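Local coordinates for protein CT296 (Chlamydia trachomatis, PDB 3QH7) that is of unknown function but belongs to the DUF5070 family of the cupin clan, at residues A[112-117]-A[135-140]. Sequence-based numbering, arbitrary orientation.
Sequences SVLLCL and DVFDWG
L114 reaches between the aromatic rings of F137 and W139 with its two methyls: CD2 sits 3.5 Å from F137 CD2, while CD1 lies 3.5 Å from W139 CZ3 at the benzo end of the indole. Both approaches are oblique to the rings. C116, two residues along the same strand, takes the next place, its CB meeting the rim of F137 near the ring plane, 3.8 Å from CZ. C116 SG makes sulfur-aromatic contacts with both rings: it lies at the edge of F137, 5.5 Å from the ring centroid, and oblique to W139, 5.2 Å from the centroid of the five-membered ring and 4.0 Å from W139 CB. All four side chains are buried, in apolar and sulfur-aromatic packing. W139 CG stands between its own backbone N and carbonyl carbon (chi1 59°), which turns the indole back toward L114. Behind it, W139 N donates to D138 OD1 over 2.9 Å, and this oxygen also lies over one indole face, offset toward its rim; W139 NE1 is tied to Q99 O. The 135-140 segment, connecting strands 125-128 and 145-151, lies over the L114 and C116 side of strand 111-116. L22 of strand 20-23 also packs on F137, and on the opposite sheet face L115 touches I146 of strand 145-151.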
loop_
_atom_site.group_PDB
_atom_site.type_symbol
_atom_site.label_atom_id
_atom_site.label_comp_id
_atom_site.label_asym_id
_atom_site.label_seq_id
_atom_site.Cartn_x
_atom_site.Cartn_y
_atom_site.Cartn_z
ATOM N N SER A 112 -4.164 -6.339 2.422
ATOM C CA SER A 112 -3.861 -5.333 1.426
ATOM C C SER A 112 -3.235 -4.128 2.104
ATOM O O SER A 112 -3.413 -3.904 3.308
ATOM C CB SER A 112 -5.128 -4.892 0.704
ATOM O OG SER A 112 -5.757 -5.980 0.072
ATOM N N VAL A 113 -2.509 -3.349 1.320
ATOM C CA VAL A 113 -1.988 -2.084 1.778
ATOM C C VAL A 113 -2.269 -1.071 0.699
ATOM O O VAL A 113 -1.834 -1.246 -0.429
ATOM C CB VAL A 113 -0.475 -2.126 1.987
ATOM C CG1 VAL A 113 0.009 -0.786 2.484
ATOM C CG2 VAL A 113 -0.112 -3.216 2.965
ATOM N N LEU A 114 -3.017 -0.026 1.017
ATOM C CA LEU A 114 -3.142 1.075 0.090
ATOM C C LEU A 114 -2.011 2.055 0.368
ATOM O O LEU A 114 -1.735 2.392 1.504
ATOM C CB LEU A 114 -4.506 1.753 0.196
ATOM C CG LEU A 114 -4.634 2.992 -0.693
ATOM C CD1 LEU A 114 -5.980 3.072 -1.350
ATOM C CD2 LEU A 114 -4.349 4.256 0.102
ATOM N N LEU A 115 -1.344 2.494 -0.685
ATOM C CA LEU A 115 -0.227 3.402 -0.540
ATOM C C LEU A 115 -0.504 4.620 -1.389
ATOM O O LEU A 115 -0.683 4.511 -2.596
ATOM C CB LEU A 115 1.055 2.714 -1.000
ATOM C CG LEU A 115 2.348 3.450 -0.662
ATOM C CD1 LEU A 115 2.475 3.591 0.847
ATOM C CD2 LEU A 115 3.552 2.719 -1.272
ATOM N N CYS A 116 -0.558 5.785 -0.762
ATOM C CA CYS A 116 -0.798 7.004 -1.506
ATOM C C CYS A 116 0.494 7.488 -2.153
ATOM O O CYS A 116 1.536 7.547 -1.507
ATOM C CB CYS A 116 -1.368 8.080 -0.596
ATOM S SG CYS A 116 -1.875 9.530 -1.506
ATOM N N LEU A 117 0.428 7.832 -3.433
ATOM C CA LEU A 117 1.641 8.166 -4.171
ATOM C C LEU A 117 1.911 9.661 -4.236
ATOM O O LEU A 117 3.060 10.070 -4.293
ATOM C CB LEU A 117 1.591 7.576 -5.584
ATOM C CG LEU A 117 1.597 6.047 -5.606
ATOM C CD1 LEU A 117 1.584 5.513 -7.028
ATOM C CD2 LEU A 117 2.796 5.502 -4.834
ATOM N N ASP A 135 -14.570 5.220 4.984
ATOM C CA ASP A 135 -14.286 6.536 5.551
ATOM C C ASP A 135 -12.998 6.646 6.360
ATOM O O ASP A 135 -12.928 7.448 7.285
ATOM C CB ASP A 135 -15.454 6.970 6.432
ATOM C CG ASP A 135 -16.703 7.265 5.629
ATOM O OD1 ASP A 135 -16.802 8.394 5.096
ATOM O OD2 ASP A 135 -17.576 6.369 5.529
ATOM N N VAL A 136 -11.980 5.868 6.014
ATOM C CA VAL A 136 -10.710 5.944 6.729
ATOM C C VAL A 136 -9.686 6.793 5.971
ATOM O O VAL A 136 -8.956 7.584 6.563
ATOM C CB VAL A 136 -10.122 4.541 6.997
ATOM C CG1 VAL A 136 -8.740 4.652 7.595
ATOM C CG2 VAL A 136 -11.026 3.759 7.925
ATOM N N PHE A 137 -9.629 6.648 4.658
ATOM C CA PHE A 137 -8.606 7.354 3.906
ATOM C C PHE A 137 -9.058 7.735 2.504
ATOM O O PHE A 137 -9.668 6.936 1.795
ATOM C CB PHE A 137 -7.330 6.508 3.834
ATOM C CG PHE A 137 -6.174 7.222 3.204
ATOM C CD1 PHE A 137 -5.504 8.216 3.893
ATOM C CD2 PHE A 137 -5.762 6.911 1.914
ATOM C CE1 PHE A 137 -4.438 8.886 3.313
ATOM C CE2 PHE A 137 -4.700 7.580 1.324
ATOM C CZ PHE A 137 -4.035 8.569 2.025
ATOM N N ASP A 138 -8.768 8.969 2.112
ATOM C CA ASP A 138 -8.990 9.371 0.735
ATOM C C ASP A 138 -8.008 10.455 0.321
ATOM O O ASP A 138 -7.384 11.107 1.162
ATOM C CB ASP A 138 -10.429 9.837 0.521
ATOM C CG ASP A 138 -11.009 9.355 -0.809
ATOM O OD1 ASP A 138 -10.239 9.095 -1.761
ATOM O OD2 ASP A 138 -12.241 9.232 -0.905
ATOM N N TRP A 139 -7.879 10.634 -0.987
ATOM C CA TRP A 139 -6.863 11.516 -1.551
ATOM C C TRP A 139 -7.463 12.381 -2.656
ATOM O O TRP A 139 -8.379 11.953 -3.357
ATOM C CB TRP A 139 -5.702 10.679 -2.098
ATOM C CG TRP A 139 -6.118 9.700 -3.165
ATOM C CD1 TRP A 139 -6.137 9.919 -4.507
ATOM C CD2 TRP A 139 -6.569 8.354 -2.972
ATOM N NE1 TRP A 139 -6.574 8.798 -5.165
ATOM C CE2 TRP A 139 -6.847 7.821 -4.245
ATOM C CE3 TRP A 139 -6.772 7.548 -1.847
ATOM C CZ2 TRP A 139 -7.315 6.521 -4.429
ATOM C CZ3 TRP A 139 -7.241 6.260 -2.030
ATOM C CH2 TRP A 139 -7.507 5.759 -3.311
ATOM N N GLY A 140 -6.943 13.597 -2.803
ATOM C CA GLY A 140 -7.467 14.550 -3.770
ATOM C C GLY A 140 -7.706 13.969 -5.151
ATOM O O GLY A 140 -7.132 12.947 -5.518
#